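Local coordinates for RNA pseudouridylate synthase domain-containing protein 4 (Homo sapiens, PDB 5UBA) that isomerises uridine to pseudouridine in mitochondrial RNAs, including the 16S ribosomal RNA, as a member of the RluA family, at residues I29-Q32 and V37-N40; K41-P46 and P276-H281. All coordinates share one frame; numbering follows the deposited sequence.

Contact 1 of 2, residues I29-Q32 and V37-N40; sequences ILHQ and VVIN
The imidazole of H31 meets V38 at its edge, near the ring plane, where the methyl CG2 of V38 lies 4.1 Å from H31 CD2. The closer touch is made by the beta carbon, H31 CB lying 3.8 Å from that same V38 CG2. H31 CG lies anti to the backbone N (chi1 176°), and the side chain crosses V38 obliquely, presenting the ring edge to the methyl, while NE2 is hydrogen-bonded to D33 OD2 in the turn and L269 and L271 also touch the histidine. The two segments are the arms of a beta hairpin at the outer edge of a four-stranded antiparallel sheet. Two successive residues, L30 and H31, sit opposite the single residue V38, forming a classic beta bulge. Both polar backbone atoms of V38 are used across it. Its O accepts from L30 N at 2.8 Å, and its N donates to H31 O, also at 2.8 Å. I29 CA adds a CA-H...O contact to V38 O at 3.6 Å. On the sheet face carrying V37 and Q32, the I29 side chain runs obliquely across V37, its CD1 3.9 Å from V37 CG1, and L68 of helix 57-69 packs against I29, Q32 and V37. Toward the N40 end of strand 36-41, L30 CD1 lies 3.7 Å from the carbonyl O of I39, and C273 touches both L30 and N40.

Contact 2 of 2, residues K41-P46 and P276-H281; sequences KPYGLP and PRFFVH
A single aromatic pair, Y43 with F278, joins the loop following strand 36-41 to the first turn of the C-terminal helix 277-285, a small surface contact between parts of the pseudouridine synthase fold far apart in sequence. The loop makes a type II beta turn from P42 to L45, with Y43 and G44 at its two central positions; G44, with positive phi, takes the third position of the turn, where the direction a beta carbon would take points against the carbonyl O of Y43. The beta carbon of Y43 points toward the helix, and the ring meets that of F278. F278 answers with its CG lying between its own backbone N and carbonyl carbon (chi1 78°), which carries the phenyl ring out from the helix. The ring centroids are 5.5 Å apart and the planes are inclined at 69°, an oblique pairing. P249 touches both rings, H251 packs edge-to-face with F278, and Y43 OH is hydrogen-bonded to L250 N, so residues 249-251, just before strand 252-259, contact both aromatic groups. K41 NZ bridges the ends of the turn, donating to L45 O at 2.8 Å and to P42 O at 3.0 Å, and it also reaches the carbonyl O atoms of K84 and T86. The ammonium group thereby ties the turn to the chain just after D83, the active-site aspartate by similarity. Between the two segments the nearest atoms are Y43 CD1 and F278 CZ, 4.1 Å apart.

How the contacts relate
The two contacts follow one another along the chain: strand 36-41 pairs with 31-32 in contact 1, then runs from N40 into K41, its last residue and the first of contact 2, before the loop begins at P42. Their centres are 16 Å apart, and apart from this continuity the segments of one do not touch those of the other. The strand thus carries the chain from the hairpin edge toward the probable active site: the side chain of Y43 is about 9 Å from that of D83, the active-site residue by similarity, whereas contact 1 is remote from the annotated sites. The bound calcium ion belongs to neither contact, lying about 14 Å from the Y43 side chain.

Contact 1 of 2, residues I29-Q32 and V37-N40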
ATOM      1  N   ILE A  29      12.782 -10.910   7.788  1.00 18.02           N
ATOM      2  CA  ILE A  29      12.979  -9.726   8.627  1.00 18.80           C
ATOM      3  C   ILE A  29      13.933  -8.742   7.976  1.00 18.35           C
ATOM      4  O   ILE A  29      15.006  -9.104   7.482  1.00 18.71           O
ATOM      5  CB  ILE A  29      13.460 -10.101  10.055  1.00 18.36           C
ATOM      6  CG1 ILE A  29      12.283 -10.666  10.852  1.00 20.07           C
ATOM      7  CG2 ILE A  29      14.041  -8.901  10.797  1.00 18.25           C
ATOM      8  CD1 ILE A  29      12.684 -11.267  12.175  1.00 21.37           C
ATOM      9  N   LEU A  30      13.514  -7.479   7.954  1.00 17.40           N
ATOM     10  CA  LEU A  30      14.277  -6.394   7.350  1.00 17.91           C
ATOM     11  C   LEU A  30      15.185  -5.658   8.310  1.00 17.78           C
ATOM     12  O   LEU A  30      16.186  -5.072   7.894  1.00 18.19           O
ATOM     13  CB  LEU A  30      13.305  -5.366   6.751  1.00 17.26           C
ATOM     14  CG  LEU A  30      12.320  -5.917   5.745  1.00 17.52           C
ATOM     15  CD1 LEU A  30      11.353  -4.821   5.327  1.00 17.17           C
ATOM     16  CD2 LEU A  30      13.044  -6.434   4.518  1.00 17.53           C
ATOM     17  N   HIS A  31      14.796  -5.619   9.579  1.00 17.58           N
ATOM     18  CA  HIS A  31      15.541  -4.900  10.617  1.00 19.21           C
ATOM     19  C   HIS A  31      15.135  -5.384  11.988  1.00 18.87           C
ATOM     20  O   HIS A  31      13.964  -5.619  12.238  1.00 18.37           O
ATOM     21  CB  HIS A  31      15.255  -3.398  10.521  1.00 18.31           C
ATOM     22  CG  HIS A  31      15.902  -2.592  11.605  1.00 19.94           C
ATOM     23  ND1 HIS A  31      17.200  -2.142  11.521  1.00 22.42           N
ATOM     24  CD2 HIS A  31      15.436  -2.181  12.806  1.00 21.33           C
ATOM     25  CE1 HIS A  31      17.496  -1.468  12.619  1.00 22.77           C
ATOM     26  NE2 HIS A  31      16.449  -1.489  13.419  1.00 22.46           N
ATOM     27  N   GLN A  32      16.128  -5.534  12.864  1.00 21.33           N
ATOM     28  CA  GLN A  32      15.896  -5.882  14.244  1.00 24.69           C
ATOM     29  C   GLN A  32      16.794  -5.048  15.133  1.00 23.58           C
ATOM     30  O   GLN A  32      17.997  -4.875  14.842  1.00 25.91           O
ATOM     31  CB  GLN A  32      16.174  -7.389  14.411  1.00 27.29           C
ATOM     32  CG  GLN A  32      15.483  -7.991  15.597  1.00 33.00           C
ATOM     33  CD  GLN A  32      15.422  -9.505  15.579  1.00 33.64           C
ATOM     34  OE1 GLN A  32      15.804 -10.170  14.597  1.00 37.41           O
ATOM     35  NE2 GLN A  32      14.930 -10.062  16.671  1.00 35.97           N
ATOM     36  N   VAL A  37      10.991  -4.947  15.600  1.00 17.04           N
ATOM     37  CA  VAL A  37      11.141  -6.013  14.606  1.00 17.47           C
ATOM     38  C   VAL A  37      10.408  -5.527  13.360  1.00 16.14           C
ATOM     39  O   VAL A  37       9.205  -5.294  13.407  1.00 16.64           O
ATOM     40  CB  VAL A  37      10.524  -7.339  15.074  1.00 18.74           C
ATOM     41  CG1 VAL A  37      10.678  -8.404  13.989  1.00 19.77           C
ATOM     42  CG2 VAL A  37      11.202  -7.813  16.361  1.00 18.93           C
ATOM     43  N   VAL A  38      11.135  -5.405  12.252  1.00 14.87           N
ATOM     44  CA  VAL A  38      10.531  -4.899  11.013  1.00 14.76           C
ATOM     45  C   VAL A  38      10.404  -6.068  10.051  1.00 13.89           C
ATOM     46  O   VAL A  38      11.422  -6.664   9.689  1.00 14.90           O
ATOM     47  CB  VAL A  38      11.342  -3.755  10.389  1.00 15.09           C
ATOM     48  CG1 VAL A  38      10.586  -3.190   9.188  1.00 15.85           C
ATOM     49  CG2 VAL A  38      11.623  -2.690  11.439  1.00 15.18           C
ATOM     50  N   ILE A  39       9.176  -6.359   9.648  1.00 13.80           N
ATOM     51  CA  ILE A  39       8.877  -7.472   8.746  1.00 14.39           C
ATOM     52  C   ILE A  39       8.519  -6.974   7.344  1.00 14.58           C
ATOM     53  O   ILE A  39       8.271  -5.788   7.116  1.00 14.41           O
ATOM     54  CB  ILE A  39       7.762  -8.384   9.286  1.00 15.23           C
ATOM     55  CG1 ILE A  39       6.442  -7.650   9.401  1.00 15.92           C
ATOM     56  CG2 ILE A  39       8.168  -8.987  10.623  1.00 15.94           C
ATOM     57  CD1 ILE A  39       5.277  -8.544   9.731  1.00 16.79           C
ATOM     58  N   ASN A  40       8.496  -7.928   6.424  1.00 14.78           N
ATOM     59  CA  ASN A  40       8.037  -7.750   5.070  1.00 15.14           C
ATOM     60  C   ASN A  40       6.690  -8.453   4.964  1.00 15.44           C
ATOM     61  O   ASN A  40       6.609  -9.708   4.903  1.00 16.52           O
ATOM     62  CB  ASN A  40       9.080  -8.324   4.120  1.00 15.73           C
ATOM     63  CG  ASN A  40       8.639  -8.298   2.678  1.00 15.67           C
ATOM     64  OD1 ASN A  40       7.549  -7.850   2.364  1.00 16.09           O
ATOM     65  ND2 ASN A  40       9.505  -8.786   1.791  1.00 17.79           N
TER

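Contact 2 of 2, residues K41-P46 and P276-H281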
ATOM      1  N   LYS A  41       5.609  -7.679   5.009  1.00 14.50           N
ATOM      2  CA  LYS A  41       4.285  -8.273   5.047  1.00 14.77           C
ATOM      3  C   LYS A  41       3.968  -8.905   3.692  1.00 14.94           C
ATOM      4  O   LYS A  41       4.085  -8.242   2.673  1.00 15.48           O
ATOM      5  CB  LYS A  41       3.179  -7.269   5.409  1.00 15.54           C
ATOM      6  CG  LYS A  41       1.849  -7.941   5.743  1.00 17.15           C
ATOM      7  CD  LYS A  41       0.674  -6.999   5.906  1.00 17.07           C
ATOM      8  CE  LYS A  41       0.090  -6.514   4.619  1.00 16.81           C
ATOM      9  NZ  LYS A  41      -0.417  -7.560   3.655  1.00 15.77           N
ATOM     10  N   PRO A  42       3.600 -10.187   3.685  1.00 15.10           N
ATOM     11  CA  PRO A  42       3.254 -10.796   2.390  1.00 15.56           C
ATOM     12  C   PRO A  42       1.921 -10.349   1.823  1.00 15.37           C
ATOM     13  O   PRO A  42       1.009  -9.915   2.547  1.00 15.84           O
ATOM     14  CB  PRO A  42       3.248 -12.307   2.686  1.00 16.64           C
ATOM     15  CG  PRO A  42       3.122 -12.420   4.134  1.00 17.76           C
ATOM     16  CD  PRO A  42       3.614 -11.163   4.781  1.00 16.32           C
ATOM     17  N   TYR A  43       1.819 -10.476   0.495  1.00 16.12           N
ATOM     18  CA  TYR A  43       0.610 -10.202  -0.211  1.00 17.51           C
ATOM     19  C   TYR A  43      -0.552 -11.042   0.300  1.00 17.17           C
ATOM     20  O   TYR A  43      -0.424 -12.267   0.475  1.00 18.07           O
ATOM     21  CB  TYR A  43       0.791 -10.444  -1.708  1.00 18.14           C
ATOM     22  CG  TYR A  43      -0.447 -10.101  -2.506  1.00 18.95           C
ATOM     23  CD1 TYR A  43      -0.712  -8.792  -2.877  1.00 20.52           C
ATOM     24  CD2 TYR A  43      -1.401 -11.079  -2.825  1.00 20.86           C
ATOM     25  CE1 TYR A  43      -1.859  -8.447  -3.574  1.00 21.91           C
ATOM     26  CE2 TYR A  43      -2.541 -10.737  -3.530  1.00 20.46           C
ATOM     27  CZ  TYR A  43      -2.762  -9.422  -3.897  1.00 23.19           C
ATOM     28  OH  TYR A  43      -3.878  -9.046  -4.599  1.00 24.94           O
ATOM     29  N   GLY A  44      -1.650 -10.371   0.592  1.00 18.67           N
ATOM     30  CA  GLY A  44      -2.895 -11.050   0.919  1.00 20.03           C
ATOM     31  C   GLY A  44      -3.101 -11.314   2.403  1.00 21.37           C
ATOM     32  O   GLY A  44      -4.172 -11.777   2.782  1.00 25.30           O
ATOM     33  N   LEU A  45      -2.090 -11.065   3.233  1.00 19.95           N
ATOM     34  CA  LEU A  45      -2.197 -11.265   4.694  1.00 20.57           C
ATOM     35  C   LEU A  45      -2.780 -10.030   5.358  1.00 19.05           C
ATOM     36  O   LEU A  45      -2.169  -8.945   5.285  1.00 17.94           O
ATOM     37  CB  LEU A  45      -0.824 -11.540   5.289  1.00 21.42           C
ATOM     38  CG  LEU A  45      -0.750 -11.856   6.794  1.00 22.59           C
ATOM     39  CD1 LEU A  45      -1.433 -13.169   7.085  1.00 24.06           C
ATOM     40  CD2 LEU A  45       0.703 -11.916   7.219  1.00 23.43           C
ATOM     41  N   PRO A  46      -3.952 -10.168   5.991  1.00 20.55           N
ATOM     42  CA  PRO A  46      -4.492  -9.052   6.743  1.00 21.25           C
ATOM     43  C   PRO A  46      -3.813  -8.888   8.074  1.00 21.70           C
ATOM     44  O   PRO A  46      -3.240  -9.826   8.597  1.00 21.25           O
ATOM     45  CB  PRO A  46      -5.958  -9.429   6.950  1.00 22.64           C
ATOM     46  CG  PRO A  46      -5.975 -10.900   6.902  1.00 23.00           C
ATOM     47  CD  PRO A  46      -4.792 -11.373   6.116  1.00 22.46           C
ATOM     48  N   PRO A 276       8.205  -7.528  -4.203  1.00 17.05           N
ATOM     49  CA  PRO A 276       7.866  -8.955  -4.348  1.00 17.75           C
ATOM     50  C   PRO A 276       8.174  -9.450  -5.754  1.00 18.45           C
ATOM     51  O   PRO A 276       8.132  -8.681  -6.709  1.00 17.22           O
ATOM     52  CB  PRO A 276       6.366  -9.025  -4.075  1.00 18.89           C
ATOM     53  CG  PRO A 276       5.916  -7.656  -3.732  1.00 18.75           C
ATOM     54  CD  PRO A 276       7.018  -6.686  -3.957  1.00 17.60           C
ATOM     55  N   ARG A 277       8.501 -10.727  -5.870  0.50 18.98           N
ATOM     56  CA  ARG A 277       8.852 -11.282  -7.173  0.50 18.84           C
ATOM     57  C   ARG A 277       7.749 -11.072  -8.232  0.50 18.31           C
ATOM     58  O   ARG A 277       8.067 -10.776  -9.391  0.50 18.72           O
ATOM     59  CB  ARG A 277       9.247 -12.749  -7.029  0.50 19.28           C
ATOM     60  CG  ARG A 277      10.630 -12.917  -6.424  0.50 20.65           C
ATOM     61  CD  ARG A 277      11.732 -12.438  -7.352  0.50 20.93           C
ATOM     62  N   PHE A 278       6.471 -11.155  -7.855  1.00 17.57           N
ATOM     63  CA  PHE A 278       5.388 -10.923  -8.827  1.00 16.97           C
ATOM     64  C   PHE A 278       5.408  -9.508  -9.422  1.00 16.28           C
ATOM     65  O   PHE A 278       5.088  -9.275 -10.582  1.00 17.16           O
ATOM     66  CB  PHE A 278       4.002 -11.256  -8.292  1.00 16.97           C
ATOM     67  CG  PHE A 278       3.402 -10.224  -7.374  1.00 16.77           C
ATOM     68  CD1 PHE A 278       2.602  -9.197  -7.867  1.00 17.10           C
ATOM     69  CD2 PHE A 278       3.576 -10.319  -6.006  1.00 17.48           C
ATOM     70  CE1 PHE A 278       2.020  -8.272  -7.011  1.00 16.50           C
ATOM     71  CE2 PHE A 278       3.011  -9.377  -5.144  1.00 18.14           C
ATOM     72  CZ  PHE A 278       2.221  -8.363  -5.666  1.00 17.20           C
ATOM     73  N   PHE A 279       5.759  -8.561  -8.574  1.00 15.11           N
ATOM     74  CA  PHE A 279       5.814  -7.157  -8.955  1.00 14.42           C
ATOM     75  C   PHE A 279       7.015  -6.946  -9.863  1.00 14.49           C
ATOM     76  O   PHE A 279       6.899  -6.279 -10.891  1.00 15.20           O
ATOM     77  CB  PHE A 279       5.859  -6.328  -7.634  1.00 13.66           C
ATOM     78  CG  PHE A 279       5.625  -4.822  -7.767  1.00 14.13           C
ATOM     79  CD1 PHE A 279       6.342  -4.002  -8.656  1.00 14.43           C
ATOM     80  CD2 PHE A 279       4.740  -4.210  -6.887  1.00 13.75           C
ATOM     81  CE1 PHE A 279       6.130  -2.623  -8.684  1.00 14.66           C
ATOM     82  CE2 PHE A 279       4.547  -2.831  -6.907  1.00 14.17           C
ATOM     83  CZ  PHE A 279       5.239  -2.052  -7.794  1.00 14.67           C
ATOM     84  N   VAL A 280       8.163  -7.507  -9.488  1.00 14.75           N
ATOM     85  CA  VAL A 280       9.362  -7.485 -10.340  1.00 16.71           C
ATOM     86  C   VAL A 280       9.047  -8.051 -11.736  1.00 16.73           C
ATOM     87  O   VAL A 280       9.474  -7.474 -12.756  1.00 17.19           O
ATOM     88  CB  VAL A 280      10.518  -8.256  -9.709  1.00 18.72           C
ATOM     89  CG1 VAL A 280      11.699  -8.336 -10.668  1.00 19.82           C
ATOM     90  CG2 VAL A 280      10.961  -7.581  -8.412  1.00 19.22           C
ATOM     91  N   HIS A 281       8.307  -9.154 -11.769  0.50 16.40           N
ATOM     92  CA  HIS A 281       7.934  -9.809 -13.031  0.50 17.23           C
ATOM     93  C   HIS A 281       7.077  -8.889 -13.882  0.50 16.93           C
ATOM     94  O   HIS A 281       7.374  -8.681 -15.062  0.50 17.18           O
ATOM     95  CB  HIS A 281       7.199 -11.119 -12.760  0.50 18.08           C
ATOM     96  CG  HIS A 281       6.848 -11.881 -14.000  0.50 18.36           C
ATOM     97  ND1 HIS A 281       7.788 -12.554 -14.749  0.50 20.97           N
ATOM     98  CD2 HIS A 281       5.660 -12.083 -14.610  0.50 19.76           C
ATOM     99  CE1 HIS A 281       7.190 -13.130 -15.777  0.50 19.47           C
ATOM    100  NE2 HIS A 281       5.899 -12.867 -15.713  0.50 18.65           N
TER